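Local structure of putative ADP-Ribosyltransferase Scabin (Streptomyces scabiei 87.22, 5TLB) at residues Thr118-Asp123 and Val159-Pro164; Thr74-Asp79 and Gly132-Ile137. The protein probably transfers ADP-ribose from NAD+ to a target molecule as a member of the ADP-ribosyltransferase superfamily, and is held here with NADH. All blocks are in the same frame, centred on the assembly; numbering follows the deposited sequence.

Interaction 1: residues Thr118-Asp123 and Val159-Pro164. With NAI (1,4-dihydronicotinamide adenine dinucleotide), chain B.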
loop_
_atom_site.group_PDB
_atom_site.type_symbol
_atom_site.label_atom_id
_atom_site.label_comp_id
_atom_site.label_asym_id
_atom_site.label_seq_id
_atom_site.Cartn_x
_atom_site.Cartn_y
_atom_site.Cartn_z
ATOM N N THR A 118 0.139 1.678 2.405
ATOM C CA THR A 118 -1.070 1.908 1.627
ATOM C C THR A 118 -2.189 2.141 2.625
ATOM O O THR A 118 -2.014 1.959 3.838
ATOM C CB THR A 118 -1.416 0.719 0.719
ATOM O OG1 THR A 118 -1.843 -0.374 1.534
ATOM C CG2 THR A 118 -0.208 0.304 -0.118
ATOM N N THR A 119 -3.348 2.529 2.116
ATOM C CA THR A 119 -4.496 2.821 2.961
ATOM C C THR A 119 -5.765 2.241 2.347
ATOM O O THR A 119 -5.909 2.155 1.126
ATOM C CB THR A 119 -4.646 4.332 3.171
ATOM O OG1 THR A 119 -5.798 4.598 3.980
ATOM C CG2 THR A 119 -4.777 5.072 1.844
ATOM N N TYR A 120 -6.692 1.862 3.224
ATOM C CA TYR A 120 -8.055 1.544 2.811
ATOM C C TYR A 120 -8.812 2.763 2.298
ATOM O O TYR A 120 -9.859 2.606 1.654
ATOM C CB TYR A 120 -8.839 0.981 3.987
ATOM C CG TYR A 120 -8.420 -0.389 4.468
ATOM C CD1 TYR A 120 -8.732 -1.525 3.737
ATOM C CD2 TYR A 120 -7.759 -0.546 5.682
ATOM C CE1 TYR A 120 -8.382 -2.796 4.187
ATOM C CE2 TYR A 120 -7.405 -1.815 6.149
ATOM C CZ TYR A 120 -7.721 -2.937 5.391
ATOM O OH TYR A 120 -7.367 -4.193 5.844
ATOM N N ASP A 121 -8.323 3.970 2.603
ATOM C CA ASP A 121 -9.077 5.209 2.430
ATOM C C ASP A 121 -8.719 5.872 1.101
ATOM O O ASP A 121 -7.615 6.414 0.930
ATOM C CB ASP A 121 -8.803 6.141 3.613
ATOM C CG ASP A 121 -9.628 7.424 3.579
ATOM O OD1 ASP A 121 -10.405 7.626 2.620
ATOM O OD2 ASP A 121 -9.474 8.248 4.524
ATOM N N HIS A 122 -9.677 5.857 0.175
ATOM C CA HIS A 122 -9.496 6.502 -1.120
ATOM C C HIS A 122 -9.098 7.967 -0.991
ATOM O O HIS A 122 -8.353 8.482 -1.836
ATOM C CB HIS A 122 -10.789 6.383 -1.929
ATOM C CG HIS A 122 -10.768 7.178 -3.197
ATOM N ND1 HIS A 122 -11.138 8.503 -3.251
ATOM C CD2 HIS A 122 -10.393 6.843 -4.454
ATOM C CE1 HIS A 122 -10.996 8.950 -4.485
ATOM N NE2 HIS A 122 -10.552 7.962 -5.236
ATOM N N ASP A 123 -9.594 8.648 0.040
ATOM C CA ASP A 123 -9.458 10.085 0.195
ATOM C C ASP A 123 -8.286 10.507 1.068
ATOM O O ASP A 123 -8.128 11.707 1.317
ATOM C CB ASP A 123 -10.746 10.654 0.787
ATOM C CG ASP A 123 -11.932 10.468 -0.116
ATOM O OD1 ASP A 123 -11.772 10.505 -1.350
ATOM O OD2 ASP A 123 -13.029 10.277 0.428
ATOM N N VAL A 159 -5.869 4.323 8.552
ATOM C CA VAL A 159 -6.348 2.987 8.198
ATOM C C VAL A 159 -5.388 2.326 7.217
ATOM O O VAL A 159 -5.743 1.993 6.075
ATOM C CB VAL A 159 -7.796 3.046 7.679
ATOM C CG1 VAL A 159 -8.718 3.416 8.840
ATOM C CG2 VAL A 159 -7.963 4.042 6.542
ATOM N N GLU A 160 -4.171 2.092 7.695
ATOM C CA GLU A 160 -3.047 1.690 6.871
ATOM C C GLU A 160 -2.973 0.178 6.689
ATOM O O GLU A 160 -3.358 -0.599 7.568
ATOM C CB GLU A 160 -1.748 2.187 7.502
ATOM C CG GLU A 160 -0.537 1.938 6.660
ATOM C CD GLU A 160 0.734 2.396 7.327
ATOM O OE1 GLU A 160 0.651 3.177 8.299
ATOM O OE2 GLU A 160 1.818 1.970 6.874
ATOM N N VAL A 161 -2.480 -0.220 5.520
ATOM C CA VAL A 161 -2.061 -1.584 5.234
ATOM C C VAL A 161 -0.616 -1.495 4.776
ATOM O O VAL A 161 -0.321 -0.824 3.778
ATOM C CB VAL A 161 -2.935 -2.251 4.156
ATOM C CG1 VAL A 161 -2.451 -3.665 3.874
ATOM C CG2 VAL A 161 -4.413 -2.272 4.584
ATOM N N ALA A 162 0.279 -2.132 5.523
ATOM C CA ALA A 162 1.717 -2.080 5.274
ATOM C C ALA A 162 2.153 -3.338 4.533
ATOM O O ALA A 162 1.989 -4.446 5.046
ATOM C CB ALA A 162 2.490 -1.957 6.588
ATOM N N PHE A 163 2.728 -3.170 3.344
ATOM C CA PHE A 163 3.127 -4.322 2.547
ATOM C C PHE A 163 4.597 -4.641 2.764
ATOM O O PHE A 163 5.462 -3.897 2.268
ATOM C CB PHE A 163 2.845 -4.076 1.069
ATOM C CG PHE A 163 1.411 -4.310 0.717
ATOM C CD1 PHE A 163 0.993 -5.560 0.272
ATOM C CD2 PHE A 163 0.473 -3.319 0.892
ATOM C CE1 PHE A 163 -0.332 -5.803 -0.015
ATOM C CE2 PHE A 163 -0.858 -3.556 0.602
ATOM C CZ PHE A 163 -1.255 -4.808 0.147
ATOM N N PRO A 164 4.932 -5.721 3.476
ATOM C CA PRO A 164 6.343 -6.071 3.665
ATOM C C PRO A 164 6.933 -6.581 2.362
ATOM O O PRO A 164 6.390 -7.493 1.735
ATOM C CB PRO A 164 6.301 -7.168 4.739
ATOM C CG PRO A 164 4.913 -7.141 5.293
ATOM C CD PRO A 164 4.055 -6.683 4.161
HETATM P PA NAI B . 7.584 6.575 2.057
HETATM O O1A NAI B . 8.982 6.853 2.535
HETATM O O2A NAI B . 7.063 5.249 1.591
HETATM O O5B NAI B . 7.495 7.524 0.601
HETATM C C5B NAI B . 7.924 8.818 0.853
HETATM C C4B NAI B . 8.436 9.360 -0.471
HETATM O O4B NAI B . 9.695 8.754 -0.697
HETATM C C3B NAI B . 7.508 8.885 -1.655
HETATM O O3B NAI B . 6.504 9.850 -1.851
HETATM C C2B NAI B . 8.507 8.858 -2.799
HETATM O O2B NAI B . 8.797 10.146 -3.298
HETATM C C1B NAI B . 9.812 8.365 -2.064
HETATM N N9A NAI B . 9.993 6.894 -2.077
HETATM C C8A NAI B . 9.242 5.878 -1.445
HETATM N N7A NAI B . 9.757 4.644 -1.676
HETATM C C5A NAI B . 10.900 4.880 -2.470
HETATM C C6A NAI B . 11.868 4.005 -3.039
HETATM N N6A NAI B . 11.805 2.661 -2.858
HETATM N N1A NAI B . 12.894 4.508 -3.788
HETATM C C2A NAI B . 12.914 5.867 -3.937
HETATM N N3A NAI B . 12.079 6.814 -3.463
HETATM C C4A NAI B . 11.060 6.267 -2.720
HETATM O O3 NAI B . 6.743 7.321 3.208
HETATM P PN NAI B . 5.169 7.509 2.857
HETATM O O1N NAI B . 4.438 6.343 2.280
HETATM O O2N NAI B . 5.207 8.931 2.347
HETATM O O5D NAI B . 4.375 7.816 4.341
HETATM C C5D NAI B . 4.737 6.842 5.242
HETATM C C4D NAI B . 4.145 7.257 6.562
HETATM O O4D NAI B . 2.754 7.546 6.311
HETATM C C3D NAI B . 4.241 6.069 7.537
HETATM O O3D NAI B . 4.359 6.582 8.834
HETATM C C2D NAI B . 2.911 5.343 7.310
HETATM O O2D NAI B . 2.373 4.867 8.498
HETATM C C1D NAI B . 1.948 6.496 6.783
HETATM N N1N NAI B . 1.053 6.015 5.674
HETATM C C2N NAI B . 1.280 6.361 4.328
HETATM C C3N NAI B . 0.313 6.067 3.378
HETATM C C7N NAI B . 0.391 6.646 2.030
HETATM O O7N NAI B . -0.615 6.746 1.277
HETATM N N7N NAI B . 1.635 7.070 1.562
HETATM C C4N NAI B . -0.850 5.186 3.675
HETATM C C5N NAI B . -1.061 5.025 5.131
HETATM C C6N NAI B . -0.063 5.228 6.007
#

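Interaction 2: residues Thr74-Asp79 and Gly132-Ile137. With NAI (1,4-dihydronicotinamide adenine dinucleotide), chain B.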
loop_
_atom_site.group_PDB
_atom_site.type_symbol
_atom_site.label_atom_id
_atom_site.label_comp_id
_atom_site.label_asym_id
_atom_site.label_seq_id
_atom_site.Cartn_x
_atom_site.Cartn_y
_atom_site.Cartn_z
ATOM N N THR A 74 -9.906 -2.456 -3.322
ATOM C CA THR A 74 -8.889 -1.510 -3.772
ATOM C C THR A 74 -8.262 -0.779 -2.581
ATOM O O THR A 74 -8.958 -0.343 -1.657
ATOM C CB THR A 74 -9.508 -0.492 -4.732
ATOM O OG1 THR A 74 -10.163 -1.182 -5.808
ATOM C CG2 THR A 74 -8.442 0.463 -5.296
ATOM N N LEU A 75 -6.939 -0.657 -2.618
ATOM C CA LEU A 75 -6.172 0.139 -1.664
ATOM C C LEU A 75 -5.532 1.294 -2.421
ATOM O O LEU A 75 -5.536 1.342 -3.660
ATOM C CB LEU A 75 -5.091 -0.698 -0.960
ATOM C CG LEU A 75 -5.542 -1.970 -0.254
ATOM C CD1 LEU A 75 -4.342 -2.788 0.226
ATOM C CD2 LEU A 75 -6.489 -1.649 0.899
ATOM N N TYR A 76 -4.968 2.232 -1.665
ATOM C CA TYR A 76 -4.458 3.471 -2.236
ATOM C C TYR A 76 -3.123 3.824 -1.611
ATOM O O TYR A 76 -2.810 3.431 -0.483
ATOM C CB TYR A 76 -5.462 4.617 -2.037
ATOM C CG TYR A 76 -6.845 4.202 -2.453
ATOM C CD1 TYR A 76 -7.679 3.555 -1.561
ATOM C CD2 TYR A 76 -7.304 4.409 -3.750
ATOM C CE1 TYR A 76 -8.941 3.137 -1.933
ATOM C CE2 TYR A 76 -8.572 3.987 -4.133
ATOM C CZ TYR A 76 -9.381 3.356 -3.209
ATOM O OH TYR A 76 -10.640 2.918 -3.538
ATOM N N ARG A 77 -2.335 4.586 -2.363
ATOM C CA ARG A 77 -1.068 5.075 -1.845
ATOM C C ARG A 77 -0.761 6.437 -2.448
ATOM O O ARG A 77 -0.775 6.599 -3.674
ATOM C CB ARG A 77 0.062 4.100 -2.151
ATOM C CG ARG A 77 1.428 4.658 -1.749
ATOM C CD ARG A 77 2.561 3.681 -1.930
ATOM N NE ARG A 77 3.819 4.409 -1.829
ATOM C CZ ARG A 77 4.390 4.777 -0.688
ATOM N NH1 ARG A 77 5.527 5.467 -0.716
ATOM N NH2 ARG A 77 3.841 4.460 0.479
ATOM N N SER A 78 -0.480 7.406 -1.577
ATOM C CA SER A 78 0.038 8.693 -2.006
ATOM C C SER A 78 1.532 8.572 -2.239
ATOM O O SER A 78 2.269 8.105 -1.364
ATOM C CB SER A 78 -0.242 9.753 -0.942
ATOM O OG SER A 78 -1.598 10.118 -0.938
ATOM N N ASP A 79 1.981 9.003 -3.408
ATOM C CA ASP A 79 3.386 8.908 -3.755
ATOM C C ASP A 79 3.682 10.048 -4.716
ATOM O O ASP A 79 2.892 10.322 -5.623
ATOM C CB ASP A 79 3.704 7.531 -4.362
ATOM C CG ASP A 79 5.169 7.164 -4.255
ATOM O OD1 ASP A 79 6.005 7.890 -4.829
ATOM O OD2 ASP A 79 5.486 6.145 -3.605
ATOM N N GLY A 132 1.170 14.656 -4.945
ATOM C CA GLY A 132 1.228 14.503 -6.390
ATOM C C GLY A 132 0.332 13.467 -7.028
ATOM O O GLY A 132 -0.348 13.774 -8.010
ATOM N N TYR A 133 0.315 12.242 -6.501
ATOM C CA TYR A 133 -0.448 11.156 -7.118
ATOM C C TYR A 133 -1.139 10.300 -6.069
ATOM O O TYR A 133 -0.608 10.056 -4.984
ATOM C CB TYR A 133 0.444 10.253 -7.968
ATOM C CG TYR A 133 1.156 10.978 -9.079
ATOM C CD1 TYR A 133 0.545 11.186 -10.315
ATOM C CD2 TYR A 133 2.443 11.473 -8.890
ATOM C CE1 TYR A 133 1.209 11.868 -11.329
ATOM C CE2 TYR A 133 3.102 12.142 -9.888
ATOM C CZ TYR A 133 2.486 12.336 -11.108
ATOM O OH TYR A 133 3.171 13.021 -12.094
ATOM N N ASN A 134 -2.321 9.805 -6.442
ATOM C CA ASN A 134 -3.087 8.828 -5.666
ATOM C C ASN A 134 -3.067 7.547 -6.493
ATOM O O ASN A 134 -3.734 7.466 -7.523
ATOM C CB ASN A 134 -4.506 9.328 -5.420
ATOM C CG ASN A 134 -5.235 8.540 -4.358
ATOM O OD1 ASN A 134 -4.642 8.061 -3.389
ATOM N ND2 ASN A 134 -6.544 8.417 -4.526
ATOM N N TYR A 135 -2.267 6.578 -6.064
ATOM C CA TYR A 135 -2.171 5.293 -6.744
ATOM C C TYR A 135 -3.249 4.351 -6.248
ATOM O O TYR A 135 -3.631 4.380 -5.075
ATOM C CB TYR A 135 -0.794 4.665 -6.538
ATOM C CG TYR A 135 0.258 5.325 -7.400
ATOM C CD1 TYR A 135 0.533 4.839 -8.667
ATOM C CD2 TYR A 135 0.949 6.452 -6.963
ATOM C CE1 TYR A 135 1.477 5.432 -9.476
ATOM C CE2 TYR A 135 1.908 7.062 -7.779
ATOM C CZ TYR A 135 2.161 6.543 -9.032
ATOM O OH TYR A 135 3.098 7.131 -9.854
ATOM N N TYR A 136 -3.735 3.516 -7.173
ATOM C CA TYR A 136 -4.784 2.533 -6.939
ATOM C C TYR A 136 -4.151 1.148 -7.022
ATOM O O TYR A 136 -3.460 0.845 -8.003
ATOM C CB TYR A 136 -5.910 2.645 -7.987
ATOM C CG TYR A 136 -6.759 3.899 -7.909
ATOM C CD1 TYR A 136 -6.176 5.166 -7.812
ATOM C CD2 TYR A 136 -8.150 3.816 -7.927
ATOM C CE1 TYR A 136 -6.948 6.295 -7.752
ATOM C CE2 TYR A 136 -8.930 4.950 -7.859
ATOM C CZ TYR A 136 -8.321 6.184 -7.768
ATOM O OH TYR A 136 -9.100 7.290 -7.688
ATOM N N ILE A 137 -4.403 0.315 -6.009
ATOM C CA ILE A 137 -3.690 -0.938 -5.791
ATOM C C ILE A 137 -4.696 -2.068 -5.591
ATOM O O ILE A 137 -5.677 -1.919 -4.850
ATOM C CB ILE A 137 -2.753 -0.816 -4.573
ATOM C CG1 ILE A 137 -1.641 0.202 -4.884
ATOM C CG2 ILE A 137 -2.155 -2.179 -4.178
ATOM C CD1 ILE A 137 -0.926 0.734 -3.663
HETATM P PA NAI B . 7.584 6.575 2.057
HETATM O O1A NAI B . 8.982 6.853 2.535
HETATM O O2A NAI B . 7.063 5.249 1.591
HETATM O O5B NAI B . 7.495 7.524 0.601
HETATM C C5B NAI B . 7.924 8.818 0.853
HETATM C C4B NAI B . 8.436 9.360 -0.471
HETATM O O4B NAI B . 9.695 8.754 -0.697
HETATM C C3B NAI B . 7.508 8.885 -1.655
HETATM O O3B NAI B . 6.504 9.850 -1.851
HETATM C C2B NAI B . 8.507 8.858 -2.799
HETATM O O2B NAI B . 8.797 10.146 -3.298
HETATM C C1B NAI B . 9.812 8.365 -2.064
HETATM N N9A NAI B . 9.993 6.894 -2.077
HETATM C C8A NAI B . 9.242 5.878 -1.445
HETATM N N7A NAI B . 9.757 4.644 -1.676
HETATM C C5A NAI B . 10.900 4.880 -2.470
HETATM C C6A NAI B . 11.868 4.005 -3.039
HETATM N N6A NAI B . 11.805 2.661 -2.858
HETATM N N1A NAI B . 12.894 4.508 -3.788
HETATM C C2A NAI B . 12.914 5.867 -3.937
HETATM N N3A NAI B . 12.079 6.814 -3.463
HETATM C C4A NAI B . 11.060 6.267 -2.720
HETATM O O3 NAI B . 6.743 7.321 3.208
HETATM P PN NAI B . 5.169 7.509 2.857
HETATM O O1N NAI B . 4.438 6.343 2.280
HETATM O O2N NAI B . 5.207 8.931 2.347
HETATM O O5D NAI B . 4.375 7.816 4.341
HETATM C C5D NAI B . 4.737 6.842 5.242
HETATM C C4D NAI B . 4.145 7.257 6.562
HETATM O O4D NAI B . 2.754 7.546 6.311
HETATM C C3D NAI B . 4.241 6.069 7.537
HETATM O O3D NAI B . 4.359 6.582 8.834
HETATM C C2D NAI B . 2.911 5.343 7.310
HETATM O O2D NAI B . 2.373 4.867 8.498
HETATM C C1D NAI B . 1.948 6.496 6.783
HETATM N N1N NAI B . 1.053 6.015 5.674
HETATM C C2N NAI B . 1.280 6.361 4.328
HETATM C C3N NAI B . 0.313 6.067 3.378
HETATM C C7N NAI B . 0.391 6.646 2.030
HETATM O O7N NAI B . -0.615 6.746 1.277
HETATM N N7N NAI B . 1.635 7.070 1.562
HETATM C C4N NAI B . -0.850 5.186 3.675
HETATM C C5N NAI B . -1.061 5.025 5.131
HETATM C C6N NAI B . -0.063 5.228 6.007
HETATM O O HOH W 1 -1.311 11.923 -2.978
#

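Interaction 1: residues Thr118-Asp123 and Val159-Pro164
T118 and V161 form an antiparallel hydrogen-bonded pair, and T119 faces E160 in the next, non-hydrogen-bonded position. V161 N gives a fairly straight bond to T118 O (2.8 Å, 164°). In return, V161 O takes two donors from T118: the backbone N at 2.9 Å and the hydroxyl OG1 at 2.7 Å, arriving from opposite faces of the carbonyl plane. The hydroxyl gets there because it stands between its own backbone N and carbonyl carbon (chi1 70°); it also meets the F163 ring at the edge, near CE2. Where the strand gives way to loop, Y120 N bonds V159 O at 3.0 Å, and T119 OG1, also hydrogen-bonded to Q158 O, accepts from D121 N to make an ST turn. V161 CG2 presses on one face of the Y120 ring, a CH-pi contact 3.7 Å from the centroid but offset toward the rim; Y120 OH reaches on to D144. E160 runs out on the T119 side of the sheet, CG anti to the backbone N (chi1 -174°), and its OE1 meets ribose O2D of the bound dinucleotide at 2.4 Å, a very short hydrogen bond whose exact length is doubtful. S117 OG bonds the other oxygen, OE2, and so helps to orient the carboxylate; Q158, V159 and E160 fit the Q-x-E pattern of this superfamily. T118 O lies 3.4 Å from nicotinamide C4N. L75 of strand 75-79 packs against T118, Y120 and F163, while helix 103-108 reaches E160 through Y106 and V107, and helix 145-149 touches V159, E160 and A162.

Interaction 2: residues Thr74-Asp79 and Gly132-Ile137
Strand 75-79 lines the dinucleotide pocket, and its L75 pairs with I137 and R77 with Y135 across an antiparallel strand pair. Bonds such as Y135 N to R77 O (2.8 Å) fix this register. S78, opposite N134, sits at a non-hydrogen-bonded position, which leaves its backbone polar atoms for the ligand: S78 N donates to amide O7N at 2.9 Å, and amide N7N donates to S78 O at 3.2 Å. The first torsion of R77 (chi1 174°) sets CG trans to the amide N and starts a chain extended to NE. It grips D79 OD2 side-on with NE and NH1, both 3.0 Å from that oxygen, while NH1 also bonds phosphate O2A and NH2 bonds O1N at 2.7 Å. Across the strands, I137 CD1 packs on R77 CB. On the other face, Y76 turns its CE2 edge to the face of the Y136 ring in a T-shaped pair, centroids 5.2 Å apart and planes at 77°. One water joins S78 OG to Y133 O. D79, also salt-bridged to R81, helps to fix the rotation of the R77 guanidinium, whose positive charge probably offsets the negative diphosphate; the paired amide bonds at S78 should hold the nicotinamide in one orientation.

Along the chain the segments alternate: 74-79, 118-123, 132-137, then 159-164. Interaction 2 forms one border of a four-stranded antiparallel sheet, interaction 1 part of a three-stranded one, and their centres lie 9 Å apart. The sheets meet where T119 N probably bonds Y76 O (2.8 Å); farther along, H122 NE2 probably bonds Y136 OH, and the H122 ring packs edge-to-face with Y76. Both interactions touch the dinucleotide, one at the nicotinamide ribose and the other at the amide and diphosphate. R77 and E160 meet the ligand directly and S117 bonds both of them, consistent with the arginine-serine-glutamate signature of an ADP-ribosyltransferase cleft between two sheets.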